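Local coordinates for protein alanine racemase (Corynebacterium glutamicum, PDB 2DY3) that belongs to the alanine racemase family, pairing a TIM-barrel-like N-terminal domain with a C-terminal beta domain and binding pyridoxal-5'-phosphate, at residues W80-E85 with I96-I101; Q86-A91 with I110-E115. One frame throughout, in Å; residues are numbered along the deposited sequence.

In the fold
Interactions 1 and 2 lie in one part of the barrel, their centres about 10 Å apart, and their segments alternate along the chain. Strand 76-81, helix 88-92 and strand 97-100 form a beta-alpha-beta unit whose two strands meet in interaction 1; interaction 2 ties its helix to the loop before strand 117-122. Side chains pack between them: Trp82 CZ3 lies 3.6 Å from Phe88 CG, and Leu98 CD1 lies 3.9 Å from Phe88 CB. Ile96 N and Ala91 O, 3.1 Å apart, probably form a hydrogen bond. Interaction 1 reaches the pyridoxal-5'-phosphate pocket through Trp80, whereas interaction 2 lies at the surface.

Interaction 1 of 2, residues W80-E85 with I96-I101; sequences WIWTPE and IDLAVI. With PLP (pyridoxal-5'-phosphate), chain F.
Ala99 O is the acceptor for the indole of Trp82: NE1 donates to it over 3.1 Å, but the 135° angle at the hydrogen makes this a weak bond. The carbonyl oxygen sits at the ring's edge, near its plane, while Leu98 takes one face. Leu98 CD2 stands 4.1 Å from the centroid of the five-membered ring and only 12° off its normal, a CH-pi contact, and CB packs against the same indole, 4.0 Å from CZ2. With chi1 at 58°, Trp82 CG lies between its backbone N and carbonyl carbon, which brings the indole against Leu98 and the Ala99 carbonyl; the Trp82 and Leu98 side chains cross at about a right angle. His105 meets the Trp82 ring edge-to-face and Leu62 of helix 62-70 also packs on it. Where the parallel strands 76-81 and 97-100 come side by side, Ala99 CB touches Trp80 CB at 3.8 Å. Ile101 closes the far end, its CG2 lying 3.6 Å from Trp80 O and its CD1 reaching toward Trp82 O. The Trp80 ring turns away from the neighbouring strand to pyridoxal-5'-phosphate, whose C2A lies over one indole face, 3.5 Å above the plane and displaced toward the rim. Trp80 NE1 is 3.5 Å from O3 of pyridoxal-5'-phosphate. Trp80, at the end of strand 76-81, thus both packs on Ala99 and lines the pyridoxal-5'-phosphate pocket, while Trp82, in the loop just after, packs on Leu98. Backbone hydrogen bonds of Asp97 with Val77 and Cys79 pair the strands; between the two segments, with one weak polar bond, cohesion rests chiefly on buried apolar contact.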
# COMPACT_ATOMS: atom_id res chain seq x y z
N TRP B 80 -2.80 -8.62 19.60
CA TRP B 80 -1.58 -9.35 19.92
C TRP B 80 -0.22 -8.75 19.56
O TRP B 80 0.81 -9.39 19.77
CB TRP B 80 -1.68 -10.79 19.38
CG TRP B 80 -2.09 -10.88 17.95
CD1 TRP B 80 -1.31 -10.64 16.85
CD2 TRP B 80 -3.40 -11.19 17.45
NE1 TRP B 80 -2.06 -10.78 15.71
CE2 TRP B 80 -3.34 -11.11 16.05
CE3 TRP B 80 -4.61 -11.53 18.07
CZ2 TRP B 80 -4.45 -11.35 15.25
CZ3 TRP B 80 -5.71 -11.76 17.27
CH2 TRP B 80 -5.63 -11.68 15.87
N ILE B 81 -0.21 -7.53 19.03
CA ILE B 81 1.07 -6.89 18.69
C ILE B 81 1.13 -5.50 19.30
O ILE B 81 0.58 -4.54 18.76
CB ILE B 81 1.29 -6.78 17.16
CG1 ILE B 81 1.38 -8.18 16.54
CG2 ILE B 81 2.59 -6.06 16.88
CD1 ILE B 81 1.65 -8.18 15.04
N TRP B 82 1.79 -5.41 20.45
CA TRP B 82 1.95 -4.15 21.18
C TRP B 82 3.18 -4.31 22.06
O TRP B 82 3.69 -5.41 22.21
CB TRP B 82 0.73 -3.88 22.07
CG TRP B 82 0.46 -4.97 23.08
CD1 TRP B 82 -0.15 -6.17 22.84
CD2 TRP B 82 0.77 -4.95 24.48
NE1 TRP B 82 -0.25 -6.90 24.01
CE2 TRP B 82 0.31 -6.17 25.03
CE3 TRP B 82 1.38 -4.02 25.33
CZ2 TRP B 82 0.45 -6.49 26.39
CZ3 TRP B 82 1.52 -4.34 26.68
CH2 TRP B 82 1.05 -5.56 27.19
N THR B 83 3.65 -3.20 22.63
CA THR B 83 4.79 -3.23 23.53
C THR B 83 4.43 -2.41 24.74
O THR B 83 3.60 -1.51 24.67
CB THR B 83 6.07 -2.63 22.89
OG1 THR B 83 5.84 -1.25 22.58
CG2 THR B 83 6.44 -3.40 21.61
N PRO B 84 5.06 -2.70 25.89
CA PRO B 84 4.81 -1.99 27.14
C PRO B 84 5.13 -0.51 27.05
O PRO B 84 4.73 0.27 27.92
CB PRO B 84 5.72 -2.71 28.13
CG PRO B 84 5.78 -4.11 27.57
CD PRO B 84 5.96 -3.84 26.10
N GLU B 85 5.85 -0.13 26.01
CA GLU B 85 6.24 1.26 25.81
C GLU B 85 5.08 2.08 25.24
O GLU B 85 5.10 3.31 25.29
CB GLU B 85 7.45 1.34 24.88
CG GLU B 85 8.72 0.65 25.41
CD GLU B 85 8.63 -0.88 25.41
OE1 GLU B 85 7.82 -1.44 26.18
OE2 GLU B 85 9.38 -1.53 24.64
N ILE B 96 -10.34 -3.85 25.83
CA ILE B 96 -9.64 -4.58 24.79
C ILE B 96 -8.74 -5.62 25.46
O ILE B 96 -7.95 -5.29 26.34
CB ILE B 96 -8.76 -3.63 23.93
CG1 ILE B 96 -9.65 -2.69 23.12
CG2 ILE B 96 -7.85 -4.45 23.00
CD1 ILE B 96 -8.91 -1.55 22.44
N ASP B 97 -8.89 -6.88 25.06
CA ASP B 97 -8.06 -7.94 25.62
C ASP B 97 -6.66 -7.81 25.04
O ASP B 97 -6.49 -7.55 23.85
CB ASP B 97 -8.62 -9.32 25.28
CG ASP B 97 -9.95 -9.61 25.96
OD1 ASP B 97 -10.32 -10.80 26.03
OD2 ASP B 97 -10.62 -8.67 26.42
N LEU B 98 -5.65 -8.01 25.88
CA LEU B 98 -4.26 -7.92 25.44
C LEU B 98 -3.59 -9.27 25.57
O LEU B 98 -3.75 -9.97 26.57
CB LEU B 98 -3.49 -6.90 26.28
CG LEU B 98 -3.90 -5.44 26.19
CD1 LEU B 98 -3.08 -4.63 27.19
CD2 LEU B 98 -3.69 -4.93 24.77
N ALA B 99 -2.83 -9.64 24.55
CA ALA B 99 -2.10 -10.91 24.58
C ALA B 99 -0.80 -10.73 25.37
O ALA B 99 -0.14 -9.69 25.26
CB ALA B 99 -1.78 -11.37 23.16
N VAL B 100 -0.45 -11.73 26.16
CA VAL B 100 0.81 -11.70 26.90
C VAL B 100 1.77 -12.39 25.94
O VAL B 100 1.69 -13.61 25.76
CB VAL B 100 0.72 -12.51 28.21
CG1 VAL B 100 2.00 -12.33 29.02
CG2 VAL B 100 -0.49 -12.06 29.02
N ILE B 101 2.68 -11.64 25.32
CA ILE B 101 3.60 -12.23 24.36
C ILE B 101 5.04 -12.42 24.84
O ILE B 101 5.85 -13.04 24.15
CB ILE B 101 3.61 -11.43 23.03
CG1 ILE B 101 4.36 -10.11 23.20
CG2 ILE B 101 2.18 -11.15 22.57
CD1 ILE B 101 4.53 -9.34 21.91
N1 PLP F . -4.44 -15.42 14.18
C2 PLP F . -3.31 -14.58 14.21
C2A PLP F . -2.49 -14.50 15.48
C3 PLP F . -2.98 -13.85 13.05
O3 PLP F . -1.87 -13.02 13.06
C4 PLP F . -3.79 -13.96 11.88
C4A PLP F . -3.45 -13.21 10.57
C5 PLP F . -4.92 -14.85 11.90
C6 PLP F . -5.23 -15.55 13.05
C5A PLP F . -5.81 -15.05 10.71
O4P PLP F . -5.28 -16.04 9.84
P PLP F . -5.94 -16.55 8.45
O1P PLP F . -6.17 -15.39 7.59
O2P PLP F . -4.90 -17.45 7.94
O3P PLP F . -7.19 -17.21 8.88

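Interaction 2 of 2, residues Q86-A91 with I110-E115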
# COMPACT_ATOMS: atom_id res chain seq x y z
N GLN B 86 4.08 1.40 24.69
CA GLN B 86 2.93 2.10 24.13
C GLN B 86 1.89 2.31 25.22
O GLN B 86 2.02 1.78 26.32
CB GLN B 86 2.29 1.28 23.01
CG GLN B 86 3.25 0.79 21.95
CD GLN B 86 2.51 0.16 20.79
OE1 GLN B 86 2.11 0.84 19.84
NE2 GLN B 86 2.31 -1.15 20.87
N ASP B 87 0.85 3.07 24.90
CA ASP B 87 -0.22 3.33 25.85
C ASP B 87 -1.22 2.17 25.81
O ASP B 87 -2.35 2.32 25.35
CB ASP B 87 -0.93 4.64 25.49
CG ASP B 87 -1.96 5.05 26.53
OD1 ASP B 87 -2.60 6.11 26.35
OD2 ASP B 87 -2.13 4.32 27.53
N PHE B 88 -0.80 1.00 26.30
CA PHE B 88 -1.67 -0.16 26.29
C PHE B 88 -2.80 0.02 27.30
O PHE B 88 -3.87 -0.58 27.16
CB PHE B 88 -0.87 -1.44 26.59
CG PHE B 88 -0.22 -1.45 27.94
CD1 PHE B 88 -0.91 -1.91 29.05
CD2 PHE B 88 1.08 -1.02 28.10
CE1 PHE B 88 -0.30 -1.95 30.30
CE2 PHE B 88 1.70 -1.05 29.35
CZ PHE B 88 1.00 -1.51 30.44
N ARG B 89 -2.57 0.86 28.31
CA ARG B 89 -3.57 1.14 29.33
C ARG B 89 -4.81 1.72 28.66
O ARG B 89 -5.93 1.48 29.09
CB ARG B 89 -3.02 2.15 30.36
CG ARG B 89 -4.07 2.65 31.36
CD ARG B 89 -4.75 1.50 32.09
NE ARG B 89 -5.87 1.96 32.91
CZ ARG B 89 -5.75 2.50 34.12
NH1 ARG B 89 -4.56 2.65 34.68
NH2 ARG B 89 -6.84 2.90 34.78
N ALA B 90 -4.59 2.49 27.60
CA ALA B 90 -5.68 3.10 26.85
C ALA B 90 -6.57 2.01 26.26
O ALA B 90 -7.78 2.18 26.14
CB ALA B 90 -5.13 3.98 25.73
N ALA B 91 -5.97 0.88 25.90
CA ALA B 91 -6.72 -0.23 25.33
C ALA B 91 -7.51 -0.92 26.44
O ALA B 91 -8.70 -1.22 26.28
CB ALA B 91 -5.77 -1.21 24.66
N ILE B 110 0.81 -6.73 35.14
CA ILE B 110 0.67 -6.96 36.57
C ILE B 110 0.92 -5.68 37.35
O ILE B 110 0.31 -5.44 38.39
CB ILE B 110 1.67 -8.03 37.05
CG1 ILE B 110 1.27 -9.40 36.50
CG2 ILE B 110 1.70 -8.08 38.57
CD1 ILE B 110 2.31 -10.48 36.74
N GLU B 111 1.83 -4.85 36.84
CA GLU B 111 2.15 -3.61 37.52
C GLU B 111 1.22 -2.47 37.13
O GLU B 111 1.43 -1.32 37.53
CB GLU B 111 3.61 -3.23 37.25
CG GLU B 111 4.60 -4.22 37.87
CD GLU B 111 6.04 -3.93 37.49
OE1 GLU B 111 6.94 -4.63 37.99
OE2 GLU B 111 6.27 -3.00 36.68
N THR B 112 0.18 -2.78 36.36
CA THR B 112 -0.80 -1.78 35.94
C THR B 112 -1.96 -1.74 36.92
O THR B 112 -2.58 -2.78 37.20
CB THR B 112 -1.39 -2.09 34.55
OG1 THR B 112 -0.39 -1.92 33.54
CG2 THR B 112 -2.56 -1.15 34.27
N ASP B 113 -2.27 -0.56 37.43
CA ASP B 113 -3.36 -0.42 38.39
C ASP B 113 -4.69 -0.12 37.71
O ASP B 113 -5.10 1.04 37.59
CB ASP B 113 -3.04 0.68 39.41
CG ASP B 113 -4.14 0.83 40.47
OD1 ASP B 113 -5.15 0.09 40.40
OD2 ASP B 113 -3.98 1.68 41.36
N ALA B 114 -5.34 -1.18 37.26
CA ALA B 114 -6.64 -1.11 36.61
C ALA B 114 -7.49 -2.17 37.29
O ALA B 114 -6.98 -3.20 37.72
CB ALA B 114 -6.51 -1.40 35.13
N GLU B 115 -8.79 -1.92 37.39
CA GLU B 115 -9.73 -2.83 38.04
C GLU B 115 -9.68 -4.29 37.59
O GLU B 115 -9.35 -5.18 38.38
CB GLU B 115 -11.16 -2.30 37.90
CG GLU B 115 -11.50 -1.82 36.49
CD GLU B 115 -12.89 -1.22 36.39
OE1 GLU B 115 -13.88 -1.97 36.55
OE2 GLU B 115 -12.99 0.00 36.14
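Phe88 and Thr112 make the close part of this contact: the hydroxyl OG1 lies in the plane of the phenyl ring, at its edge, 3.2 Å from CE1 and 3.4 Å from CZ. Thr112 OG1 also hydrogen-bonds to Ala108 O, anchoring the hydroxyl to helix 103-110, while Phe88 packs on Ala108 and Leu109 of that helix. A chi1 of 62° sets the Phe88 ring over its own backbone, between N and C, from where its edge meets the loop. Helix 88-92 of the beta-alpha-beta unit starts here, with Asp87 as its N-cap: Asp87 OD2 accepts from Ala90 N at 3.1 Å, the donor approaching 59° out of the carboxylate plane. The looser, outer side is formed by Arg89, whose chain bends at chi2 (55°) and carries the guanidinium over to the loop. Ala114 CB sits over the centre of one guanidinium face, 4.0 Å above its plane, and Arg89 CD is 4.1 Å from Thr112 CG2. Asp113 lies exposed at this margin, its CB pointing away from residues 86-91. Arg89 NE is held by a salt bridge to Asp93 OD1, farther along the chain.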